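Local coordinates for protein multisubunit Na+/H+ antiporter, A subunit (Anoxybacillus flavithermus, PDB 6Z16) that probably forms part of a multisubunit membrane antiporter that exchanges sodium ions for protons across the cell membrane, at residues P236-I241 / P290-S295; W298-A303 / G345-H350. One frame throughout, in Å; residues are numbered along the deposited sequence.

Both contacts belong to the helix bundle of the antiporter-like domain, and their centres lie about 10 Å apart. Helix 280-292 closes contact 1 and is followed in the chain by helix 296-316, which opens contact 2; A293 CB and G346 O, at 3.7 Å, join the two. In contact 1 the ring of F292 packs against two apolar side chains of one helix, L238 and I241, with a serine at the turn beside it. Contact 2 brings its backbones nearer through a glycine, and its apolar patch is bordered by the exposed imidazole of H350. Each is mostly buried, yet each has one helix that carries residues lining a phosphatidylethanolamine site.

Contact 1: P236-I241 / P290-S295; sequences PALVLI and PIFAVS. With PTY (phosphatidylethanolamine), chain T.
F292 meets L238 and I241 across the gap between helix 234-248 and the end of helix 280-292, and its ring does most of the touching. With CG anti to its own carbonyl carbon (chi1 -67°), the ring reaches toward helix 234-248, although it is poorly ordered and its exact tilt should be read with care. The side chains of L238 and F292 run antiparallel and overlap along their lengths: L238 CD1 lies 3.9 Å from F292 CD1, approaching the ring obliquely. I241 crosses the phenyl at about a right angle, and its terminal CD1 comes to 3.8 Å from F292 CZ, at the far end of the ring. A237 adds a looser approach from its backbone. Within 290-295, the CG2 branch of I291 sits over the centre of one face of F292.

Just after F292 the chain leaves the helix in a type I beta turn from F292 to S295. S295 OG donates to F292 O at 3.0 Å, with a C=O...donor angle of 158° and the donor only slightly tilted from the carbonyl plane. S295 OG also lies 3.4 Å from L238 CD1, which places the turn against the leucine. That leucine carries its CG anti to the backbone N (chi1 -166°), which turns CD1 to touch both the ring and the hydroxyl.

Away from the ring, P236 and L240 line a phosphatidylethanolamine site, L240 CD2 standing 3.8 Å from lipid atom C16; L240 also packs on F400 of a neighbouring subunit. Helix 184-214 supplies A210, M204 and L211 behind A237, I241 and F292, while W298 of helix 296-316 and F234 at the start of helix 234-248 bring their rings to that of F292.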
ATOM      1  N   PRO A 236     -76.927 -33.526  51.075  1.00 51.05           N
ATOM      2  CA  PRO A 236     -75.528 -33.426  51.541  1.00 46.09           C
ATOM      3  C   PRO A 236     -75.285 -32.300  52.529  1.00 43.54           C
ATOM      4  O   PRO A 236     -74.495 -32.476  53.466  1.00 37.87           O
ATOM      5  CB  PRO A 236     -74.737 -33.210  50.245  1.00 43.76           C
ATOM      6  CG  PRO A 236     -75.567 -33.758  49.206  1.00 45.54           C
ATOM      7  CD  PRO A 236     -76.958 -33.459  49.597  1.00 47.86           C
ATOM      8  N   ALA A 237     -75.955 -31.156  52.348  1.00 47.20           N
ATOM      9  CA  ALA A 237     -75.886 -30.075  53.328  1.00 46.77           C
ATOM     10  C   ALA A 237     -76.429 -30.521  54.674  1.00 45.23           C
ATOM     11  O   ALA A 237     -75.832 -30.227  55.716  1.00 44.94           O
ATOM     12  CB  ALA A 237     -76.664 -28.862  52.828  1.00 37.08           C
ATOM     13  N   LEU A 238     -77.541 -31.260  54.654  1.00 44.57           N
ATOM     14  CA  LEU A 238     -78.142 -31.801  55.869  1.00 36.56           C
ATOM     15  C   LEU A 238     -77.173 -32.713  56.607  1.00 36.99           C
ATOM     16  O   LEU A 238     -76.922 -32.527  57.803  1.00 39.05           O
ATOM     17  CB  LEU A 238     -79.420 -32.551  55.493  1.00 38.73           C
ATOM     18  CG  LEU A 238     -80.488 -32.994  56.490  1.00 48.44           C
ATOM     19  CD1 LEU A 238     -81.806 -33.022  55.754  1.00 45.61           C
ATOM     20  CD2 LEU A 238     -80.204 -34.355  57.089  1.00 50.40           C
ATOM     21  N   VAL A 239     -76.569 -33.661  55.887  1.00 40.58           N
ATOM     22  CA  VAL A 239     -75.701 -34.649  56.522  1.00 38.12           C
ATOM     23  C   VAL A 239     -74.407 -34.007  57.018  1.00 41.90           C
ATOM     24  O   VAL A 239     -73.936 -34.320  58.116  1.00 46.24           O
ATOM     25  CB  VAL A 239     -75.441 -35.819  55.554  1.00 36.80           C
ATOM     26  CG1 VAL A 239     -74.441 -36.803  56.129  1.00 33.34           C
ATOM     27  CG2 VAL A 239     -76.734 -36.539  55.265  1.00 33.65           C
ATOM     28  N   LEU A 240     -73.850 -33.049  56.270  1.00 31.14           N
ATOM     29  CA  LEU A 240     -72.580 -32.453  56.689  1.00 27.99           C
ATOM     30  C   LEU A 240     -72.753 -31.484  57.860  1.00 24.64           C
ATOM     31  O   LEU A 240     -71.956 -31.518  58.813  1.00 25.67           O
ATOM     32  CB  LEU A 240     -71.907 -31.768  55.502  1.00 28.56           C
ATOM     33  CG  LEU A 240     -71.331 -32.692  54.428  1.00 25.30           C
ATOM     34  CD1 LEU A 240     -70.858 -31.902  53.234  1.00 21.87           C
ATOM     35  CD2 LEU A 240     -70.201 -33.513  54.999  1.00 21.31           C
ATOM     36  N   ILE A 241     -73.779 -30.614  57.809  1.00 25.48           N
ATOM     37  CA  ILE A 241     -74.099 -29.737  58.938  1.00 22.09           C
ATOM     38  C   ILE A 241     -74.411 -30.555  60.180  1.00 18.77           C
ATOM     39  O   ILE A 241     -73.925 -30.261  61.282  1.00 15.59           O
ATOM     40  CB  ILE A 241     -75.276 -28.809  58.578  1.00 20.41           C
ATOM     41  CG1 ILE A 241     -74.868 -27.743  57.571  1.00 17.50           C
ATOM     42  CG2 ILE A 241     -75.867 -28.151  59.808  1.00 18.56           C
ATOM     43  CD1 ILE A 241     -76.046 -26.962  57.042  1.00 18.67           C
ATOM     44  N   PRO A 290     -85.908 -24.835  61.672  1.00 34.93           N
ATOM     45  CA  PRO A 290     -86.959 -24.424  60.721  1.00 33.48           C
ATOM     46  C   PRO A 290     -86.630 -24.634  59.247  1.00 46.01           C
ATOM     47  O   PRO A 290     -87.491 -24.361  58.403  1.00 50.56           O
ATOM     48  CB  PRO A 290     -87.134 -22.930  61.010  1.00 30.19           C
ATOM     49  CG  PRO A 290     -86.676 -22.754  62.350  1.00 32.85           C
ATOM     50  CD  PRO A 290     -85.534 -23.680  62.512  1.00 34.74           C
ATOM     51  N   ILE A 291     -85.433 -25.097  58.900  1.00 44.93           N
ATOM     52  CA  ILE A 291     -85.060 -25.361  57.516  1.00 41.92           C
ATOM     53  C   ILE A 291     -85.082 -26.851  57.207  1.00 38.78           C
ATOM     54  O   ILE A 291     -85.663 -27.279  56.210  1.00 33.12           O
ATOM     55  CB  ILE A 291     -83.675 -24.746  57.216  1.00 43.07           C
ATOM     56  CG1 ILE A 291     -83.722 -23.226  57.333  1.00 52.61           C
ATOM     57  CG2 ILE A 291     -83.206 -25.117  55.838  1.00 41.73           C
ATOM     58  CD1 ILE A 291     -82.367 -22.582  57.303  1.00 56.84           C
ATOM     59  N   PHE A 292     -84.472 -27.663  58.067  1.00 40.41           N
ATOM     60  CA  PHE A 292     -84.232 -29.063  57.764  1.00 49.54           C
ATOM     61  C   PHE A 292     -85.214 -30.034  58.404  1.00 72.32           C
ATOM     62  O   PHE A 292     -85.174 -31.219  58.069  1.00 76.89           O
ATOM     63  CB  PHE A 292     -82.830 -29.472  58.203  1.00 76.25           C
ATOM     64  CG  PHE A 292     -81.732 -28.829  57.429  1.00106.31           C
ATOM     65  CD1 PHE A 292     -81.489 -29.193  56.117  1.00120.96           C
ATOM     66  CD2 PHE A 292     -80.894 -27.915  58.032  1.00109.45           C
ATOM     67  CE1 PHE A 292     -80.462 -28.613  55.408  1.00121.56           C
ATOM     68  CE2 PHE A 292     -79.867 -27.339  57.334  1.00118.86           C
ATOM     69  CZ  PHE A 292     -79.648 -27.688  56.022  1.00121.66           C
ATOM     70  N   ALA A 293     -86.075 -29.595  59.319  1.00 78.02           N
ATOM     71  CA  ALA A 293     -86.976 -30.538  59.976  1.00 69.64           C
ATOM     72  C   ALA A 293     -88.225 -30.830  59.166  1.00 64.89           C
ATOM     73  O   ALA A 293     -89.096 -31.558  59.642  1.00 67.77           O
ATOM     74  CB  ALA A 293     -87.372 -30.038  61.363  1.00 92.37           C
ATOM     75  N   VAL A 294     -88.331 -30.293  57.949  1.00 60.52           N
ATOM     76  CA  VAL A 294     -89.392 -30.706  57.038  1.00 58.49           C
ATOM     77  C   VAL A 294     -89.109 -32.075  56.437  1.00 57.82           C
ATOM     78  O   VAL A 294     -90.026 -32.718  55.912  1.00 65.89           O
ATOM     79  CB  VAL A 294     -89.565 -29.595  55.984  1.00 67.26           C
ATOM     80  CG1 VAL A 294     -88.392 -29.570  55.031  1.00 74.00           C
ATOM     81  CG2 VAL A 294     -90.902 -29.690  55.251  1.00 71.48           C
ATOM     82  N   SER A 295     -87.874 -32.559  56.531  1.00 53.02           N
ATOM     83  CA  SER A 295     -87.512 -33.905  56.117  1.00 58.56           C
ATOM     84  C   SER A 295     -87.407 -34.820  57.328  1.00 63.95           C
ATOM     85  O   SER A 295     -87.218 -34.375  58.459  1.00 69.50           O
ATOM     86  CB  SER A 295     -86.188 -33.907  55.358  1.00 55.94           C
ATOM     87  OG  SER A 295     -85.115 -33.592  56.223  1.00 54.66           O
TER
HETATM   88  C1  PTY T 906     -73.809 -38.513  46.412  1.00115.44           C
HETATM   89  C2  PTY T 906     -79.379 -40.004  48.847  1.00133.84           C
HETATM   90  C3  PTY T 906     -80.146 -38.856  48.147  1.00139.44           C
HETATM   91  O4  PTY T 906     -72.958 -39.302  47.275  1.00112.68           O
HETATM   92  C5  PTY T 906     -75.867 -37.058  46.617  1.00143.66           C
HETATM   93  C6  PTY T 906     -75.150 -38.308  47.073  1.00134.58           C
HETATM   94  O7  PTY T 906     -75.126 -38.447  48.544  1.00138.30           O
HETATM   95  C8  PTY T 906     -74.488 -37.567  49.358  1.00138.59           C
HETATM   96  O10 PTY T 906     -73.771 -36.676  48.985  1.00142.11           O
HETATM   97  C11 PTY T 906     -74.796 -37.855  50.795  1.00118.52           C
HETATM   98  C12 PTY T 906     -73.951 -37.052  51.773  1.00101.03           C
HETATM   99  C13 PTY T 906     -72.544 -37.594  51.948  1.00114.46           C
HETATM  100  C14 PTY T 906     -71.810 -36.944  53.103  1.00127.54           C
HETATM  101  C15 PTY T 906     -70.565 -37.675  53.571  1.00122.42           C
HETATM  102  C16 PTY T 906     -70.194 -37.334  55.002  1.00124.05           C
HETATM  103  C17 PTY T 906     -68.945 -38.018  55.533  1.00134.47           C
HETATM  104  C18 PTY T 906     -67.653 -37.500  54.929  1.00142.81           C
HETATM  105  C19 PTY T 906     -66.411 -37.871  55.722  1.00140.08           C
HETATM  106  C20 PTY T 906     -66.214 -39.365  55.900  1.00141.98           C
HETATM  107  C30 PTY T 906     -71.795 -38.745  47.602  1.00109.58           C
HETATM  108  C31 PTY T 906     -70.976 -39.632  48.489  1.00 97.70           C
HETATM  109  O30 PTY T 906     -71.450 -37.661  47.228  1.00116.76           O
HETATM  110  C32 PTY T 906     -69.723 -38.924  48.981  1.00 82.38           C
HETATM  111  C33 PTY T 906     -68.887 -39.758  49.931  1.00 83.92           C
HETATM  112  C34 PTY T 906     -67.662 -39.028  50.442  1.00 92.32           C
HETATM  113  C35 PTY T 906     -66.761 -39.861  51.336  1.00108.51           C
HETATM  114  C36 PTY T 906     -65.484 -39.139  51.742  1.00113.01           C
HETATM  115  C37 PTY T 906     -64.521 -39.985  52.554  1.00117.52           C
HETATM  116  P1  PTY T 906     -78.381 -37.083  47.169  1.00172.95           P
HETATM  117  O11 PTY T 906     -79.313 -38.377  47.061  1.00158.79           O
HETATM  118  O12 PTY T 906     -77.919 -37.049  48.445  1.00175.57           O
HETATM  119  O13 PTY T 906     -79.066 -35.938  46.748  1.00168.68           O
HETATM  120  O14 PTY T 906     -77.237 -37.388  46.298  1.00158.58           O
HETATM  121  N1  PTY T 906     -80.102 -40.396  50.060  1.00127.66           N

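Contact 2: W298-A303 / G345-H350; sequences WVWTVA and GGLSFH. With PTY (phosphatidylethanolamine), chain P.
V299 and G346 bring their CA atoms to 5.4 Å, a close backbone approach between helix 296-316 and 345-350 in the transmembrane bundle of this complex I-related antiporter domain. Residues 298-303 form regular helix; 345-350 carry the chain on from the preceding helix with helix-like torsions but sparse, partly weak backbone bonding. Having no side chain, G346 lets V299 come down onto the backbone, with V299 CG1 3.5 Å from G346 C.

The other methyl, CG2, is shared: it meets L347 CD2 at 3.8 Å, the two side chains crossing at a slant, and lies near the plane of the H350 imidazole, at its edge. L347 crosses W300 at about a right angle, setting both methyls against the six-membered ring: CD2 3.7 Å from W300 CZ2, CD1 next to CH2. W300 in turn meets W448 and forms part of a phosphatidylethanolamine site, where lipid atom C6 lies over one face of the indole. T301, on the same helix, hydrogen-bonds through OG1 to V297 O and touches the lipid too. At the lipid head group, W300 NE1 stands 2.8 Å from the phosphate oxygen O13.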
ATOM      1  N   TRP A 298     -83.400 -35.684  59.070  1.00 50.95           N
ATOM      2  CA  TRP A 298     -82.949 -34.794  60.138  1.00 46.77           C
ATOM      3  C   TRP A 298     -83.516 -35.208  61.484  1.00 46.88           C
ATOM      4  O   TRP A 298     -82.763 -35.468  62.428  1.00 44.42           O
ATOM      5  CB  TRP A 298     -83.369 -33.358  59.816  1.00 54.83           C
ATOM      6  CG  TRP A 298     -82.968 -32.301  60.828  1.00 74.42           C
ATOM      7  CD1 TRP A 298     -83.724 -31.834  61.863  1.00 72.51           C
ATOM      8  CD2 TRP A 298     -81.756 -31.534  60.847  1.00 82.62           C
ATOM      9  NE1 TRP A 298     -83.045 -30.860  62.548  1.00 73.87           N
ATOM     10  CE2 TRP A 298     -81.837 -30.652  61.941  1.00 74.41           C
ATOM     11  CE3 TRP A 298     -80.606 -31.518  60.055  1.00 82.66           C
ATOM     12  CZ2 TRP A 298     -80.818 -29.766  62.257  1.00 71.20           C
ATOM     13  CZ3 TRP A 298     -79.602 -30.629  60.367  1.00 77.73           C
ATOM     14  CH2 TRP A 298     -79.708 -29.775  61.464  1.00 75.91           C
ATOM     15  N   VAL A 299     -84.844 -35.320  61.572  1.00 44.53           N
ATOM     16  CA  VAL A 299     -85.492 -35.487  62.867  1.00 43.76           C
ATOM     17  C   VAL A 299     -85.207 -36.872  63.438  1.00 39.86           C
ATOM     18  O   VAL A 299     -84.913 -37.011  64.635  1.00 45.33           O
ATOM     19  CB  VAL A 299     -86.999 -35.167  62.759  1.00 39.19           C
ATOM     20  CG1 VAL A 299     -87.167 -33.772  62.231  1.00 39.87           C
ATOM     21  CG2 VAL A 299     -87.750 -36.105  61.849  1.00 42.18           C
ATOM     22  N   TRP A 300     -85.149 -37.897  62.583  1.00 32.28           N
ATOM     23  CA  TRP A 300     -84.900 -39.212  63.141  1.00 34.20           C
ATOM     24  C   TRP A 300     -83.425 -39.441  63.417  1.00 39.01           C
ATOM     25  O   TRP A 300     -83.106 -40.114  64.400  1.00 42.41           O
ATOM     26  CB  TRP A 300     -85.479 -40.301  62.244  1.00 38.34           C
ATOM     27  CG  TRP A 300     -86.987 -40.286  62.227  1.00 57.24           C
ATOM     28  CD1 TRP A 300     -87.788 -39.910  61.197  1.00 62.43           C
ATOM     29  CD2 TRP A 300     -87.865 -40.596  63.319  1.00 67.40           C
ATOM     30  NE1 TRP A 300     -89.106 -40.007  61.557  1.00 61.57           N
ATOM     31  CE2 TRP A 300     -89.181 -40.421  62.858  1.00 66.02           C
ATOM     32  CE3 TRP A 300     -87.665 -41.025  64.635  1.00 75.85           C
ATOM     33  CZ2 TRP A 300     -90.291 -40.653  63.663  1.00 71.36           C
ATOM     34  CZ3 TRP A 300     -88.768 -41.248  65.434  1.00 70.76           C
ATOM     35  CH2 TRP A 300     -90.064 -41.065  64.946  1.00 73.04           C
ATOM     36  N   THR A 301     -82.522 -38.840  62.631  1.00 35.91           N
ATOM     37  CA  THR A 301     -81.097 -38.935  62.930  1.00 37.50           C
ATOM     38  C   THR A 301     -80.774 -38.272  64.262  1.00 45.55           C
ATOM     39  O   THR A 301     -80.103 -38.870  65.119  1.00 40.24           O
ATOM     40  CB  THR A 301     -80.289 -38.292  61.808  1.00 31.99           C
ATOM     41  OG1 THR A 301     -80.614 -38.926  60.570  1.00 33.43           O
ATOM     42  CG2 THR A 301     -78.811 -38.459  62.075  1.00 31.57           C
ATOM     43  N   VAL A 302     -81.310 -37.061  64.468  1.00 43.89           N
ATOM     44  CA  VAL A 302     -81.073 -36.301  65.695  1.00 44.31           C
ATOM     45  C   VAL A 302     -81.626 -37.043  66.907  1.00 43.81           C
ATOM     46  O   VAL A 302     -80.903 -37.272  67.891  1.00 41.99           O
ATOM     47  CB  VAL A 302     -81.680 -34.893  65.564  1.00 49.14           C
ATOM     48  CG1 VAL A 302     -81.640 -34.189  66.850  1.00 46.78           C
ATOM     49  CG2 VAL A 302     -80.890 -34.076  64.614  1.00 45.26           C
ATOM     50  N   ALA A 303     -82.894 -37.479  66.826  1.00 40.77           N
ATOM     51  CA  ALA A 303     -83.546 -38.143  67.952  1.00 42.68           C
ATOM     52  C   ALA A 303     -82.865 -39.460  68.312  1.00 43.78           C
ATOM     53  O   ALA A 303     -82.595 -39.730  69.493  1.00 41.31           O
ATOM     54  CB  ALA A 303     -85.018 -38.378  67.626  1.00 42.36           C
ATOM     55  N   GLY A 345     -88.958 -32.306  68.786  1.00 43.01           N
ATOM     56  CA  GLY A 345     -89.420 -30.994  68.387  1.00 53.84           C
ATOM     57  C   GLY A 345     -89.275 -30.710  66.909  1.00 72.67           C
ATOM     58  O   GLY A 345     -89.963 -29.830  66.386  1.00 82.48           O
ATOM     59  N   GLY A 346     -88.370 -31.409  66.232  1.00 66.71           N
ATOM     60  CA  GLY A 346     -88.367 -31.367  64.782  1.00 66.71           C
ATOM     61  C   GLY A 346     -89.547 -32.113  64.191  1.00 68.12           C
ATOM     62  O   GLY A 346     -90.092 -31.709  63.159  1.00 54.97           O
ATOM     63  N   LEU A 347     -89.952 -33.219  64.834  1.00 79.57           N
ATOM     64  CA  LEU A 347     -91.169 -33.933  64.420  1.00 76.12           C
ATOM     65  C   LEU A 347     -92.422 -33.082  64.544  1.00 61.27           C
ATOM     66  O   LEU A 347     -93.431 -33.392  63.903  1.00 56.62           O
ATOM     67  CB  LEU A 347     -91.391 -35.212  65.231  1.00 58.87           C
ATOM     68  CG  LEU A 347     -90.580 -36.469  64.976  1.00 63.71           C
ATOM     69  CD1 LEU A 347     -90.872 -37.467  66.067  1.00 51.65           C
ATOM     70  CD2 LEU A 347     -90.978 -37.029  63.634  1.00 67.49           C
ATOM     71  N   SER A 348     -92.384 -32.043  65.380  1.00 66.53           N
ATOM     72  CA  SER A 348     -93.494 -31.085  65.458  1.00 70.81           C
ATOM     73  C   SER A 348     -93.859 -30.405  64.134  1.00 70.14           C
ATOM     74  O   SER A 348     -94.991 -29.933  63.999  1.00 65.52           O
ATOM     75  CB  SER A 348     -93.185 -29.988  66.472  1.00 75.61           C
ATOM     76  OG  SER A 348     -94.204 -29.009  66.456  1.00 81.67           O
ATOM     77  N   PHE A 349     -92.945 -30.326  63.163  1.00 83.24           N
ATOM     78  CA  PHE A 349     -93.195 -29.532  61.959  1.00 93.26           C
ATOM     79  C   PHE A 349     -94.123 -30.184  60.946  1.00101.51           C
ATOM     80  O   PHE A 349     -94.684 -29.471  60.108  1.00 98.01           O
ATOM     81  CB  PHE A 349     -91.881 -29.200  61.250  1.00 74.92           C
ATOM     82  CG  PHE A 349     -91.156 -28.048  61.846  1.00 63.43           C
ATOM     83  CD1 PHE A 349     -91.426 -26.757  61.420  1.00 55.76           C
ATOM     84  CD2 PHE A 349     -90.235 -28.245  62.856  1.00 61.82           C
ATOM     85  CE1 PHE A 349     -90.769 -25.689  61.974  1.00 54.25           C
ATOM     86  CE2 PHE A 349     -89.582 -27.186  63.415  1.00 60.12           C
ATOM     87  CZ  PHE A 349     -89.846 -25.905  62.976  1.00 61.50           C
ATOM     88  N   HIS A 350     -94.289 -31.505  60.978  1.00106.47           N
ATOM     89  CA  HIS A 350     -95.017 -32.165  59.902  1.00103.03           C
ATOM     90  C   HIS A 350     -96.518 -31.964  60.046  1.00107.19           C
ATOM     91  O   HIS A 350     -97.148 -31.295  59.219  1.00109.72           O
ATOM     92  CB  HIS A 350     -94.674 -33.652  59.878  1.00 95.92           C
ATOM     93  CG  HIS A 350     -93.226 -33.925  59.632  1.00 97.21           C
ATOM     94  ND1 HIS A 350     -92.639 -33.768  58.395  1.00 91.73           N
ATOM     95  CD2 HIS A 350     -92.243 -34.340  60.464  1.00 95.61           C
ATOM     96  CE1 HIS A 350     -91.359 -34.077  58.476  1.00 87.74           C
ATOM     97  NE2 HIS A 350     -91.093 -34.427  59.721  1.00 90.89           N
TER
HETATM   98  C1  PTY P 902     -88.534 -44.881  59.862  1.00126.78           C
HETATM   99  C2  PTY P 902     -95.320 -41.575  59.032  1.00143.43           C
HETATM  100  C3  PTY P 902     -94.117 -41.523  59.992  1.00152.49           C
HETATM  101  O4  PTY P 902     -87.595 -44.740  60.953  1.00124.04           O
HETATM  102  C5  PTY P 902     -90.064 -43.427  58.531  1.00135.74           C
HETATM  103  C6  PTY P 902     -88.748 -43.522  59.253  1.00127.25           C
HETATM  104  O7  PTY P 902     -87.690 -43.247  58.278  1.00125.34           O
HETATM  105  C8  PTY P 902     -86.609 -42.586  58.718  1.00124.18           C
HETATM  106  O10 PTY P 902     -86.391 -42.369  59.877  1.00127.81           O
HETATM  107  C11 PTY P 902     -85.754 -42.114  57.576  1.00125.36           C
HETATM  108  C12 PTY P 902     -84.318 -42.631  57.565  1.00126.77           C
HETATM  109  C13 PTY P 902     -83.428 -42.072  58.670  1.00125.96           C
HETATM  110  C14 PTY P 902     -81.968 -42.461  58.520  1.00131.39           C
HETATM  111  C15 PTY P 902     -81.140 -42.335  59.789  1.00133.58           C
HETATM  112  C16 PTY P 902     -81.516 -43.335  60.865  1.00127.42           C
HETATM  113  C17 PTY P 902     -80.378 -43.666  61.817  1.00135.15           C
HETATM  114  C18 PTY P 902     -79.906 -42.496  62.658  1.00142.81           C
HETATM  115  C19 PTY P 902     -78.714 -42.811  63.547  1.00139.95           C
HETATM  116  C20 PTY P 902     -77.411 -43.015  62.792  1.00124.53           C
HETATM  117  C30 PTY P 902     -86.623 -45.648  61.043  1.00122.51           C
HETATM  118  C31 PTY P 902     -85.684 -45.326  62.167  1.00114.20           C
HETATM  119  O30 PTY P 902     -86.520 -46.591  60.308  1.00124.13           O
HETATM  120  C32 PTY P 902     -84.958 -46.540  62.733  1.00113.57           C
HETATM  121  C33 PTY P 902     -85.890 -47.540  63.400  1.00113.08           C
HETATM  122  C34 PTY P 902     -85.182 -48.742  64.001  1.00113.87           C
HETATM  123  C35 PTY P 902     -84.362 -48.424  65.237  1.00118.72           C
HETATM  124  C36 PTY P 902     -85.196 -48.010  66.437  1.00115.20           C
HETATM  125  C37 PTY P 902     -84.379 -47.763  67.695  1.00120.74           C
HETATM  126  P1  PTY P 902     -91.827 -42.837  60.335  1.00171.93           P
HETATM  127  O11 PTY P 902     -93.248 -42.629  59.646  1.00162.98           O
HETATM  128  O12 PTY P 902     -92.061 -43.489  61.508  1.00168.33           O
HETATM  129  O13 PTY P 902     -91.146 -41.621  60.450  1.00171.97           O
HETATM  130  O14 PTY P 902     -91.125 -43.780  59.446  1.00157.15           O
HETATM  131  N1  PTY P 902     -96.492 -40.987  59.685  1.00141.86           N